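Local coordinates for ABC transporter substrate-binding protein-branched chain amino acid transport (Streptococcus pneumoniae, PDB 4GNR) that binds isoleucine in the cleft between its two lobes and probably delivers branched-chain amino acids to an ABC importer at the cell surface, at residues 18-23 / 204-208; 104-110 / 121-127; 284-288 / 316-321; 333-337 / 348-352. All blocks are in the same frame, centred on the assembly; numbering follows the deposited sequence. Where two conformers were deposited one is given.

Contact 1. Residues 18-23 / 204-208; sequences GSLAAY and GYYNE. With ILE (isoleucine), chain B.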
loop_
_atom_site.group_PDB
_atom_site.type_symbol
_atom_site.label_atom_id
_atom_site.label_comp_id
_atom_site.label_asym_id
_atom_site.label_seq_id
_atom_site.Cartn_x
_atom_site.Cartn_y
_atom_site.Cartn_z
ATOM N N GLY A 18 -5.079 -11.215 10.563
ATOM C CA GLY A 18 -4.992 -10.086 11.475
ATOM C C GLY A 18 -5.622 -8.818 10.900
ATOM O O GLY A 18 -6.258 -8.823 9.865
ATOM N N SER A 19 -5.359 -7.709 11.567
ATOM C CA SER A 19 -5.993 -6.423 11.283
ATOM C C SER A 19 -5.648 -5.777 9.977
ATOM O O SER A 19 -6.350 -4.861 9.569
ATOM C CB SER A 19 -5.683 -5.428 12.406
ATOM O OG SER A 19 -4.297 -5.140 12.444
ATOM N N LEU A 20 -4.591 -6.270 9.333
ATOM C CA LEU A 20 -4.089 -5.720 8.051
ATOM C C LEU A 20 -4.163 -6.754 6.939
ATOM O O LEU A 20 -3.590 -6.569 5.861
ATOM C CB LEU A 20 -2.640 -5.234 8.245
ATOM C CG LEU A 20 -2.513 -4.145 9.326
ATOM C CD1 LEU A 20 -1.059 -3.961 9.755
ATOM C CD2 LEU A 20 -3.136 -2.810 8.899
ATOM N N ALA A 21 -4.931 -7.819 7.178
ATOM C CA ALA A 21 -5.038 -8.965 6.252
ATOM C C ALA A 21 -5.428 -8.623 4.829
ATOM O O ALA A 21 -4.980 -9.278 3.896
ATOM C CB ALA A 21 -6.026 -10.003 6.824
ATOM N N ALA A 22 -6.313 -7.644 4.664
ATOM C CA ALA A 22 -6.727 -7.332 3.298
ATOM C C ALA A 22 -5.534 -6.914 2.445
ATOM O O ALA A 22 -5.481 -7.214 1.244
ATOM C CB ALA A 22 -7.795 -6.239 3.263
ATOM N N TYR A 23 -4.599 -6.199 3.045
ATOM C CA TYR A 23 -3.428 -5.717 2.306
ATOM C C TYR A 23 -2.465 -6.864 1.987
ATOM O O TYR A 23 -2.042 -7.038 0.839
ATOM C CB TYR A 23 -2.692 -4.629 3.089
ATOM C CG TYR A 23 -3.549 -3.462 3.547
ATOM C CD1 TYR A 23 -4.423 -2.793 2.674
ATOM C CD2 TYR A 23 -3.430 -2.985 4.841
ATOM C CE1 TYR A 23 -5.147 -1.688 3.092
ATOM C CE2 TYR A 23 -4.164 -1.883 5.274
ATOM C CZ TYR A 23 -5.012 -1.229 4.396
ATOM O OH TYR A 23 -5.730 -0.145 4.865
ATOM N N GLY A 204 -5.638 6.576 7.890
ATOM C CA GLY A 204 -5.837 5.332 8.602
ATOM C C GLY A 204 -6.037 4.166 7.655
ATOM O O GLY A 204 -6.030 4.313 6.425
ATOM N N TYR A 205 -6.169 3.002 8.281
ATOM C CA TYR A 205 -6.352 1.711 7.619
ATOM C C TYR A 205 -7.839 1.342 7.465
ATOM O O TYR A 205 -8.703 1.931 8.110
ATOM C CB TYR A 205 -5.557 0.624 8.309
ATOM C CG TYR A 205 -4.049 0.844 8.309
ATOM C CD1 TYR A 205 -3.347 1.057 7.138
ATOM C CD2 TYR A 205 -3.318 0.735 9.473
ATOM C CE1 TYR A 205 -1.966 1.180 7.143
ATOM C CE2 TYR A 205 -1.918 0.832 9.468
ATOM C CZ TYR A 205 -1.257 1.050 8.304
ATOM O OH TYR A 205 0.121 1.136 8.332
ATOM N N TYR A 206 -8.097 0.309 6.662
ATOM C CA TYR A 206 -9.454 0.000 6.268
ATOM C C TYR A 206 -10.398 -0.395 7.379
ATOM O O TYR A 206 -11.582 -0.073 7.298
ATOM C CB TYR A 206 -9.497 -1.071 5.146
ATOM C CG TYR A 206 -9.037 -2.451 5.592
ATOM C CD1 TYR A 206 -9.917 -3.373 6.132
ATOM C CD2 TYR A 206 -7.726 -2.845 5.474
ATOM C CE1 TYR A 206 -9.510 -4.642 6.538
ATOM C CE2 TYR A 206 -7.308 -4.104 5.883
ATOM C CZ TYR A 206 -8.197 -4.995 6.420
ATOM O OH TYR A 206 -7.732 -6.246 6.767
ATOM N N ASN A 207 -9.926 -1.110 8.391
ATOM C CA ASN A 207 -10.837 -1.556 9.452
ATOM C C ASN A 207 -11.491 -0.402 10.144
ATOM O O ASN A 207 -12.668 -0.448 10.470
ATOM C CB ASN A 207 -10.198 -2.551 10.415
ATOM C CG ASN A 207 -10.362 -3.988 9.946
ATOM O OD1 ASN A 207 -11.463 -4.392 9.565
ATOM N ND2 ASN A 207 -9.305 -4.776 10.033
ATOM N N GLU A 208 -10.709 0.635 10.427
ATOM C CA GLU A 208 -11.230 1.820 11.074
ATOM C C GLU A 208 -11.899 2.770 10.064
ATOM O O GLU A 208 -13.015 3.248 10.295
ATOM C CB GLU A 208 -10.151 2.561 11.856
ATOM C CG GLU A 208 -9.587 1.782 13.042
ATOM C CD GLU A 208 -8.776 0.545 12.639
ATOM O OE1 GLU A 208 -7.931 0.644 11.731
ATOM O OE2 GLU A 208 -8.971 -0.507 13.306
HETATM N N ILE B . 1.076 2.410 2.814
HETATM C CA ILE B . 0.563 1.736 4.039
HETATM C C ILE B . 1.727 1.467 4.986
HETATM O O ILE B . 1.483 0.928 6.086
HETATM C CB ILE B . -0.394 0.544 3.733
HETATM C CG1 ILE B . 0.186 -0.367 2.677
HETATM C CG2 ILE B . -1.893 0.964 3.254
HETATM C CD1 ILE B . -0.681 -1.581 2.425
HETATM O OXT ILE B . 2.864 1.836 4.628
HETATM O O HOH W 1 -8.657 -7.417 8.913
HETATM O O HOH W 2 -7.240 -2.223 8.814
#
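Tyr-206 OH is gripped from more than one side: the backbone N-H of Ala-22 reaches it in a nearly straight bond (N to OH 2.9 Å, 168° at the hydrogen), and water 1 sits 2.6 Å from the same OH while also bonding Gly-18 O and Asn-207 ND2. The phenol therefore receives an N-H from the first turn of helix 21-40. Its CG lies between the backbone N and the carbonyl carbon (chi1 68°), which lays the ring across toward that turn, with Ala-22 CB 3.4 Å from Tyr-206 CE2 over one face. Water 2, joined to Ser-19 O and Asn-207 N, lies above the centre of the ring. A weak, bent bond from Asn-207 ND2 to Ser-19 O adds a direct polar link beside it.

The edge of Tyr-206 meets the face of Tyr-23, an edge-to-face pair with planes at 85° and centroids 5.0 Å apart. The opposite face of Tyr-23 carries CD1 of the bound isoleucine, 3.6 Å from Tyr-23 CG. Tyr-23 OH accepts the N-H of Tyr-206 and also bonds Gly-230 O, so this hydroxyl is held by two backbone groups. Leu-20 CD2 rests over the Tyr-205 ring in a CH-pi contact, and Tyr-205 OH donates to the ligand carboxylate, 2.6 Å from isoleucine O. Tyr-156 stacks with Tyr-205. Tyr-23, Tyr-205 and Tyr-206 form an aromatic cluster at the starts of two helices; the first two line the isoleucine pocket, and Tyr-206 backs Tyr-23, in the cleft of a periplasmic-binding-protein fold.

Contact 2. Residues 104-110 / 121-127; sequences SPSATQD and IGTFQDS. With ILE (isoleucine), chain B.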
loop_
_atom_site.group_PDB
_atom_site.type_symbol
_atom_site.label_atom_id
_atom_site.label_comp_id
_atom_site.label_asym_id
_atom_site.label_seq_id
_atom_site.Cartn_x
_atom_site.Cartn_y
_atom_site.Cartn_z
ATOM N N SER A 104 9.526 -4.137 0.095
ATOM C CA SER A 104 8.128 -3.916 0.453
ATOM C C SER A 104 7.447 -3.260 -0.745
ATOM O O SER A 104 7.873 -2.175 -1.180
ATOM C CB SER A 104 7.928 -2.990 1.640
ATOM O OG SER A 104 6.544 -2.688 1.755
ATOM N N PRO A 105 6.405 -3.881 -1.297
ATOM C CA PRO A 105 5.733 -3.235 -2.422
ATOM C C PRO A 105 5.061 -1.905 -2.077
ATOM O O PRO A 105 4.878 -1.070 -2.957
ATOM C CB PRO A 105 4.632 -4.276 -2.794
ATOM C CG PRO A 105 5.177 -5.605 -2.300
ATOM C CD PRO A 105 5.873 -5.223 -1.002
ATOM N N SER A 106 4.735 -1.728 -0.786
ATOM C CA SER A 106 3.724 -0.734 -0.411
ATOM C C SER A 106 3.937 0.047 0.867
ATOM O O SER A 106 3.067 0.852 1.210
ATOM C CB SER A 106 2.375 -1.497 -0.301
ATOM O OG SER A 106 2.524 -2.644 0.545
ATOM N N ALA A 107 5.064 -0.125 1.557
ATOM C CA ALA A 107 5.303 0.617 2.825
ATOM C C ALA A 107 5.678 2.063 2.465
ATOM O O ALA A 107 6.733 2.306 1.892
ATOM C CB ALA A 107 6.383 -0.053 3.635
ATOM N N THR A 108 4.824 3.005 2.858
ATOM C CA THR A 108 4.938 4.408 2.473
ATOM C C THR A 108 5.612 5.317 3.492
ATOM O O THR A 108 5.781 6.519 3.230
ATOM C CB THR A 108 3.523 4.962 2.152
ATOM O OG1 THR A 108 2.673 4.723 3.283
ATOM C CG2 THR A 108 2.917 4.303 0.913
ATOM N N GLN A 109 6.041 4.806 4.632
ATOM C CA GLN A 109 6.650 5.669 5.656
ATOM C C GLN A 109 7.831 6.450 5.123
ATOM O O GLN A 109 8.732 5.908 4.502
ATOM C CB GLN A 109 7.081 4.816 6.859
ATOM C CG GLN A 109 7.846 5.535 7.964
ATOM C CD GLN A 109 8.209 4.574 9.105
ATOM O OE1 GLN A 109 7.337 3.853 9.604
ATOM N NE2 GLN A 109 9.488 4.587 9.542
ATOM N N ASP A 110 7.835 7.773 5.296
ATOM C CA ASP A 110 8.991 8.503 4.808
ATOM C C ASP A 110 10.217 8.086 5.580
ATOM O O ASP A 110 10.169 7.739 6.762
ATOM C CB ASP A 110 8.880 10.024 4.899
ATOM C CG ASP A 110 7.860 10.601 3.959
ATOM O OD1 ASP A 110 8.303 11.246 2.980
ATOM O OD2 ASP A 110 6.654 10.337 4.116
ATOM N N ILE A 121 11.722 -0.105 -1.666
ATOM C CA ILE A 121 10.309 0.275 -1.502
ATOM C C ILE A 121 9.711 0.502 -2.884
ATOM O O ILE A 121 10.224 1.299 -3.662
ATOM C CB ILE A 121 10.163 1.521 -0.616
ATOM C CG1 ILE A 121 10.669 1.267 0.802
ATOM C CG2 ILE A 121 8.731 2.012 -0.614
ATOM C CD1 ILE A 121 9.886 0.293 1.557
ATOM N N GLY A 122 8.604 -0.176 -3.174
ATOM C CA GLY A 122 7.995 -0.086 -4.495
ATOM C C GLY A 122 7.023 1.049 -4.752
ATOM O O GLY A 122 6.568 1.203 -5.870
ATOM N N THR A 123 6.751 1.846 -3.731
ATOM C CA THR A 123 5.685 2.848 -3.777
ATOM C C THR A 123 6.136 4.255 -3.378
ATOM O O THR A 123 7.320 4.527 -3.142
ATOM C CB THR A 123 4.521 2.325 -2.848
ATOM O OG1 THR A 123 3.342 3.098 -3.085
ATOM C CG2 THR A 123 4.929 2.363 -1.392
ATOM N N PHE A 124 5.172 5.172 -3.368
ATOM C CA PHE A 124 5.366 6.548 -2.956
ATOM C C PHE A 124 5.392 6.648 -1.408
ATOM O O PHE A 124 5.264 5.647 -0.701
ATOM C CB PHE A 124 4.308 7.456 -3.625
ATOM C CG PHE A 124 2.891 6.900 -3.568
ATOM C CD1 PHE A 124 2.208 6.614 -4.740
ATOM C CD2 PHE A 124 2.256 6.637 -2.356
ATOM C CE1 PHE A 124 0.909 6.091 -4.706
ATOM C CE2 PHE A 124 0.967 6.081 -2.321
ATOM C CZ PHE A 124 0.307 5.802 -3.493
ATOM N N GLN A 125 5.556 7.864 -0.893
ATOM C CA GLN A 125 5.675 8.111 0.554
ATOM C C GLN A 125 4.533 8.933 1.127
ATOM O O GLN A 125 3.757 9.590 0.398
ATOM C CB GLN A 125 7.043 8.733 0.919
ATOM C CG GLN A 125 8.219 7.745 0.950
ATOM C CD GLN A 125 8.514 7.111 -0.389
ATOM O OE1 GLN A 125 8.756 7.806 -1.381
ATOM N NE2 GLN A 125 8.540 5.796 -0.427
ATOM N N ASP A 126 4.447 8.925 2.458
ATOM C CA ASP A 126 3.362 9.615 3.168
ATOM C C ASP A 126 3.393 11.123 3.006
ATOM O O ASP A 126 2.321 11.737 2.944
ATOM C CB ASP A 126 3.355 9.200 4.624
ATOM C CG ASP A 126 3.015 7.727 4.793
ATOM O OD1 ASP A 126 2.295 7.179 3.935
ATOM O OD2 ASP A 126 3.479 7.139 5.785
ATOM N N SER A 127 4.567 11.726 2.933
ATOM C CA SER A 127 4.631 13.177 2.736
ATOM C C SER A 127 3.927 13.547 1.418
ATOM O O SER A 127 3.089 14.454 1.367
ATOM C CB SER A 127 6.078 13.627 2.739
ATOM O OG SER A 127 6.803 12.925 1.753
HETATM N N ILE B . 1.076 2.410 2.814
HETATM C CA ILE B . 0.563 1.736 4.039
HETATM C C ILE B . 1.727 1.467 4.986
HETATM O O ILE B . 1.483 0.928 6.086
HETATM C CB ILE B . -0.394 0.544 3.733
HETATM C CG1 ILE B . 0.186 -0.367 2.677
HETATM C CG2 ILE B . -1.893 0.964 3.254
HETATM C CD1 ILE B . -0.681 -1.581 2.425
HETATM O OXT ILE B . 2.864 1.836 4.628
HETATM O O HOH W 3 1.546 1.885 -1.213
HETATM O O HOH W 4 8.583 4.368 2.211
#
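With chi1 at 55°, Thr-108 holds OG1 between its backbone N and carbonyl carbon, facing Asp-126, whose CG swings beside its own N (chi1 -65°) to meet it. Thr-108 OG1 donates to Asp-126 OD1 over 2.6 Å, on the syn side and 29° out of the carboxylate plane. The same OG1 accepts from the ammonium group of isoleucine, 2.8 Å from its N, so the aspartate is a second-shell partner that orients the hydroxyl. Ser-106 O takes the ammonium as well, and Thr-108 N gives a nearly straight bond to isoleucine OXT.

The helix start at 126 is held by acceptors of two residues, Thr-108 and Asp-110. Asp-126 N bonds Thr-108 O, while Asp-110, in one of the two conformers modelled for it and for Ser-127, takes Ser-127 OG on OD1 (2.6 Å) and Ser-127 N on OD2 (2.8 Å). Farther back, Gly-122 N bonds Ser-104 O where strands 102-104 and 119-121 run parallel. Thr-123 CG2 packs 3.4 Å from Ser-106 C, behind the ligand-binding loop.

Because OG1 donates its hydrogen bond to a carboxylate, the oxygen is left to accept from the ammonium, and the nearby negative charge would probably strengthen that bond.

Contact 3. Residues 284-288 / 316-321; sequences ALAYD and FEGVTG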
loop_
_atom_site.group_PDB
_atom_site.type_symbol
_atom_site.label_atom_id
_atom_site.label_comp_id
_atom_site.label_asym_id
_atom_site.label_seq_id
_atom_site.Cartn_x
_atom_site.Cartn_y
_atom_site.Cartn_z
ATOM N N ALA A 284 -1.249 -5.345 -7.472
ATOM C CA ALA A 284 -0.486 -4.852 -8.618
ATOM C C ALA A 284 0.964 -4.517 -8.212
ATOM O O ALA A 284 1.913 -4.898 -8.895
ATOM C CB ALA A 284 -1.189 -3.631 -9.202
ATOM N N LEU A 285 1.133 -3.795 -7.101
ATOM C CA LEU A 285 2.479 -3.458 -6.631
ATOM C C LEU A 285 3.282 -4.714 -6.306
ATOM O O LEU A 285 4.468 -4.780 -6.622
ATOM C CB LEU A 285 2.425 -2.544 -5.401
ATOM C CG LEU A 285 2.046 -1.083 -5.686
ATOM C CD1 LEU A 285 1.637 -0.385 -4.399
ATOM C CD2 LEU A 285 3.189 -0.315 -6.363
ATOM N N ALA A 286 2.650 -5.712 -5.680
ATOM C CA ALA A 286 3.361 -6.940 -5.297
ATOM C C ALA A 286 3.787 -7.754 -6.529
ATOM O O ALA A 286 4.867 -8.351 -6.550
ATOM C CB ALA A 286 2.520 -7.768 -4.364
ATOM N N TYR A 287 2.922 -7.784 -7.542
ATOM C CA TYR A 287 3.226 -8.453 -8.812
ATOM C C TYR A 287 4.500 -7.819 -9.404
ATOM O O TYR A 287 5.438 -8.518 -9.825
ATOM C CB TYR A 287 2.017 -8.322 -9.726
ATOM C CG TYR A 287 2.128 -8.979 -11.073
ATOM C CD1 TYR A 287 2.635 -8.288 -12.157
ATOM C CD2 TYR A 287 1.655 -10.273 -11.285
ATOM C CE1 TYR A 287 2.673 -8.866 -13.426
ATOM C CE2 TYR A 287 1.681 -10.863 -12.549
ATOM C CZ TYR A 287 2.186 -10.149 -13.612
ATOM O OH TYR A 287 2.203 -10.658 -14.883
ATOM N N ASP A 288 4.549 -6.489 -9.449
ATOM C CA ASP A 288 5.741 -5.796 -9.934
ATOM C C ASP A 288 6.966 -6.089 -9.058
ATOM O O ASP A 288 8.065 -6.253 -9.593
ATOM C CB ASP A 288 5.525 -4.291 -10.054
ATOM C CG ASP A 288 4.806 -3.878 -11.331
ATOM O OD1 ASP A 288 4.545 -4.726 -12.206
ATOM O OD2 ASP A 288 4.568 -2.647 -11.458
ATOM N N PHE A 316 12.584 -0.157 -15.287
ATOM C CA PHE A 316 11.633 -1.255 -15.315
ATOM C C PHE A 316 10.253 -0.737 -15.665
ATOM O O PHE A 316 9.825 0.272 -15.123
ATOM C CB PHE A 316 11.592 -1.891 -13.923
ATOM C CG PHE A 316 10.513 -2.932 -13.727
ATOM C CD1 PHE A 316 10.722 -4.240 -14.083
ATOM C CD2 PHE A 316 9.305 -2.593 -13.140
ATOM C CE1 PHE A 316 9.738 -5.177 -13.875
ATOM C CE2 PHE A 316 8.331 -3.542 -12.922
ATOM C CZ PHE A 316 8.537 -4.819 -13.292
ATOM N N GLU A 317 9.549 -1.450 -16.531
ATOM C CA GLU A 317 8.161 -1.122 -16.876
ATOM C C GLU A 317 7.307 -2.289 -16.416
ATOM O O GLU A 317 7.507 -3.426 -16.840
ATOM C CB GLU A 317 8.000 -0.883 -18.355
ATOM C CG GLU A 317 8.726 0.387 -18.808
ATOM C CD GLU A 317 8.127 1.706 -18.279
ATOM O OE1 GLU A 317 7.016 1.706 -17.702
ATOM O OE2 GLU A 317 8.752 2.771 -18.497
ATOM N N GLY A 318 6.341 -1.999 -15.558
ATOM C CA GLY A 318 5.451 -3.006 -15.011
ATOM C C GLY A 318 3.997 -2.599 -15.060
ATOM O O GLY A 318 3.589 -1.671 -15.768
ATOM N N VAL A 319 3.221 -3.311 -14.268
ATOM C CA VAL A 319 1.790 -3.109 -14.150
ATOM C C VAL A 319 1.440 -1.739 -13.596
ATOM O O VAL A 319 0.476 -1.092 -14.041
ATOM C CB VAL A 319 1.198 -4.203 -13.222
ATOM C CG1 VAL A 319 -0.260 -3.927 -12.894
ATOM C CG2 VAL A 319 1.382 -5.580 -13.856
ATOM N N THR A 320 2.281 -1.273 -12.677
ATOM C CA THR A 320 2.109 0.022 -11.993
ATOM C C THR A 320 3.039 1.076 -12.607
ATOM O O THR A 320 3.540 1.979 -11.926
ATOM C CB THR A 320 2.314 -0.087 -10.465
ATOM O OG1 THR A 320 3.660 -0.432 -10.147
ATOM C CG2 THR A 320 1.348 -1.093 -9.850
ATOM N N GLY A 321 3.264 0.984 -13.907
ATOM C CA GLY A 321 4.120 1.932 -14.590
ATOM C C GLY A 321 5.579 1.639 -14.352
ATOM O O GLY A 321 5.995 0.498 -14.129
HETATM O O HOH W 5 6.677 -0.712 -11.721
#
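Asp-288 meets the turn at 318-321 chiefly through hydrogen bonds. Its OD1 accepts Val-319 N at 2.8 Å through the syn lone pair, the N-H pointing well at it (155°). Its OD2 takes two groups of one residue: Thr-320 N at 2.9 Å from the syn side and Thr-320 OG1 at 2.7 Å from the anti side, both reaching it from the same face of the carboxylate plane. Thr-320 can supply both because OG1 sits between its backbone N and carbonyl carbon (chi1 66°), close to its own N-H. Water 5 adds a further donor to OD2 and bridges it to Gly-321 O. The backbone of the turn is closed by Gly-318 N to Gly-321 O and by the longer return bond from Gly-321 N to Gly-318 O.

Apolar contacts flank the carboxylate. In one of its two conformers Val-319 sends its methyls to different partners, CG1 to Ala-284 CB at 3.8 Å and CG2 to Tyr-287 CD1 at 3.4 Å. Thr-320 CG2 also packs on Ala-284 CB (3.6 Å), and Leu-285 CD2 lies near Thr-320. The Phe-316 ring presents its edge to the acid, with CE2 3.9 Å from Asp-288 CG. Outside the pair, Tyr-287 OH bonds Glu-37, and Phe-267 touches both Ala-284 and Val-319.

Helix 281-297 is thus joined to the type I turn linking strands 316-318 and 321-323. Thr-320 OG1 donates to Asp-288 and is also bonded to Lys-333 NZ; that nearby ammonium, with one donor on OD1 and several on OD2, would be expected to keep the buried carboxylate ionised.

Contact 4. Residues 333-337 / 348-352; sequences KTAYM and AEVVK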
loop_
_atom_site.group_PDB
_atom_site.type_symbol
_atom_site.label_atom_id
_atom_site.label_comp_id
_atom_site.label_asym_id
_atom_site.label_seq_id
_atom_site.Cartn_x
_atom_site.Cartn_y
_atom_site.Cartn_z
ATOM N N LYS A 333 6.439 7.105 -8.270
ATOM C CA LYS A 333 5.338 6.318 -8.773
ATOM C C LYS A 333 4.178 7.236 -9.138
ATOM O O LYS A 333 3.934 8.256 -8.477
ATOM C CB LYS A 333 4.830 5.315 -7.740
ATOM C CG LYS A 333 5.854 4.282 -7.306
ATOM C CD LYS A 333 6.281 3.315 -8.420
ATOM C CE LYS A 333 5.172 2.440 -8.908
ATOM N NZ LYS A 333 5.700 1.441 -9.861
ATOM N N THR A 334 3.450 6.848 -10.174
ATOM C CA THR A 334 2.227 7.558 -10.542
ATOM C C THR A 334 1.182 7.325 -9.443
ATOM O O THR A 334 1.034 6.222 -8.897
ATOM C CB THR A 334 1.688 7.043 -11.864
ATOM O OG1 THR A 334 2.678 7.296 -12.868
ATOM C CG2 THR A 334 0.362 7.698 -12.248
ATOM N N ALA A 335 0.454 8.383 -9.127
ATOM C CA ALA A 335 -0.628 8.326 -8.156
ATOM C C ALA A 335 -1.909 8.827 -8.816
ATOM O O ALA A 335 -1.897 9.669 -9.712
ATOM C CB ALA A 335 -0.312 9.158 -6.921
ATOM N N TYR A 336 -3.010 8.284 -8.325
ATOM C CA TYR A 336 -4.339 8.632 -8.750
ATOM C C TYR A 336 -5.208 8.956 -7.555
ATOM O O TYR A 336 -5.030 8.402 -6.469
ATOM C CB TYR A 336 -5.031 7.422 -9.429
ATOM C CG TYR A 336 -4.245 6.850 -10.583
ATOM C CD1 TYR A 336 -3.318 5.850 -10.366
ATOM C CD2 TYR A 336 -4.417 7.302 -11.885
ATOM C CE1 TYR A 336 -2.568 5.312 -11.384
ATOM C CE2 TYR A 336 -3.664 6.772 -12.924
ATOM C CZ TYR A 336 -2.745 5.767 -12.658
ATOM O OH TYR A 336 -1.984 5.190 -13.655
ATOM N N MET A 337 -6.114 9.914 -7.728
ATOM C CA MET A 337 -7.154 10.172 -6.730
ATOM C C MET A 337 -8.392 9.493 -7.338
ATOM O O MET A 337 -8.827 9.831 -8.449
ATOM C CB MET A 337 -7.428 11.634 -6.476
ATOM C CG MET A 337 -8.428 11.820 -5.334
ATOM S SD MET A 337 -7.837 11.330 -3.693
ATOM C CE MET A 337 -6.738 12.712 -3.301
ATOM N N ALA A 348 -10.954 8.268 -11.976
ATOM C CA ALA A 348 -9.592 8.292 -11.472
ATOM C C ALA A 348 -8.923 9.505 -12.132
ATOM O O ALA A 348 -9.145 9.775 -13.314
ATOM C CB ALA A 348 -8.830 7.000 -11.795
ATOM N N GLU A 349 -8.149 10.253 -11.340
ATOM C CA GLU A 349 -7.413 11.463 -11.776
ATOM C C GLU A 349 -5.935 11.360 -11.400
ATOM O O GLU A 349 -5.623 11.218 -10.216
ATOM C CB GLU A 349 -7.993 12.710 -11.083
ATOM C CG GLU A 349 -9.453 12.967 -11.410
ATOM C CD GLU A 349 -10.058 14.029 -10.500
ATOM O OE1 GLU A 349 -10.828 13.630 -9.611
ATOM O OE2 GLU A 349 -9.679 15.221 -10.568
ATOM N N VAL A 350 -5.037 11.472 -12.381
ATOM C CA VAL A 350 -3.600 11.423 -12.087
ATOM C C VAL A 350 -3.277 12.678 -11.272
ATOM O O VAL A 350 -3.637 13.779 -11.658
ATOM C CB VAL A 350 -2.748 11.372 -13.354
ATOM C CG1 VAL A 350 -1.279 11.492 -13.023
ATOM C CG2 VAL A 350 -3.041 10.080 -14.112
ATOM N N VAL A 351 -2.586 12.484 -10.154
ATOM C CA VAL A 351 -2.231 13.550 -9.237
ATOM C C VAL A 351 -0.792 13.442 -8.789
ATOM O O VAL A 351 -0.242 12.357 -8.711
ATOM C CB VAL A 351 -3.166 13.536 -7.976
ATOM C CG1 VAL A 351 -4.578 13.991 -8.328
ATOM C CG2 VAL A 351 -3.191 12.152 -7.319
ATOM N N LYS A 352 -0.200 14.591 -8.504
ATOM C CA LYS A 352 1.176 14.641 -8.008
ATOM C C LYS A 352 1.239 15.875 -7.085
ATOM O O LYS A 352 0.428 16.779 -7.211
ATOM C CB LYS A 352 2.191 14.717 -9.152
ATOM C CG LYS A 352 2.062 15.975 -9.981
ATOM C CD LYS A 352 3.033 16.039 -11.163
ATOM C CE LYS A 352 2.844 17.336 -11.931
ATOM N NZ LYS A 352 3.743 17.487 -13.098
HETATM O O HOH W 6 1.535 10.995 -10.259
HETATM O O HOH W 7 -11.231 10.912 -9.417
#
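Met-337 and Glu-349 face each other as a hydrogen-bonded antiparallel pair, with Met-337 N to Glu-349 O at 2.9 Å and Glu-349 N to Met-337 O at 3.0 Å. On the packed face, Val-351 lies between Ala-335 and Met-337: its CG1 is 4.1 Å from Met-337 CB, while its CG2 comes 3.7 Å from Met-337 N, so its two methyls lie along the neighbouring strand on that face. Helix 126-139 covers this face, Ile-132 touching both Met-337 and Val-351, and Phe-128 touching Ala-335. The Met-337 side chain starts with CG anti to the backbone N (chi1 -175°), then bends at its next two torsions and leads away from the partner strand toward Tyr-249 and Ile-251.

These strands are the two arms of the hairpin 335-341 and 344-351, the last pair of the seven-stranded mixed sheet, with 344-351 at its margin in this chain. The axes of 335-337 and 348-351 run at 134°, well short of exactly antiparallel, and the backbones come nearest at the non-hydrogen-bonded pair Tyr-336 and Val-350.

The other face is more open, with Val-350 and Thr-334 exposed, although Val-350 CG2 touches Tyr-336 CE2 at 3.6 Å where the two side chains run side by side; Val-258 backs the tyrosine. Toward the 334 end the pairing opens: Val-351 N still bonds Ala-335 O at 2.9 Å, but the donor stands well above the carbonyl plane, and water 6 bridges Ala-335 N to Val-351 O. At the opposite end, in one of two conformers of Glu-349, water 7 spans Met-337 O and Glu-349 OE1, which also bonds Tyr-136 OH.

In the fold
From the N terminus, residues 18-23 at the start of helix 21-40 meet 204-208 some 180 residues later, and contact 1 closes the longest loop, bringing helices 21-40 and 206-218 together across the ligand cleft. Nested within that loop, contact 2 closes a short one, joining neighbouring strands of the five-stranded sheet to the start of helix 126-139. Both contacts touch isoleucine, though their nearest atoms stay about 6 Å apart. Contacts 3 and 4 follow in series, one tying helix 281-297 to a turn, the other forming the C-terminal hairpin. Contact 2 touches both: Pro-105 packs on Leu-285, and Phe-124 on Ala-335. Lys-333 of contact 4 reaches back to contact 3 and packs on Gly-122.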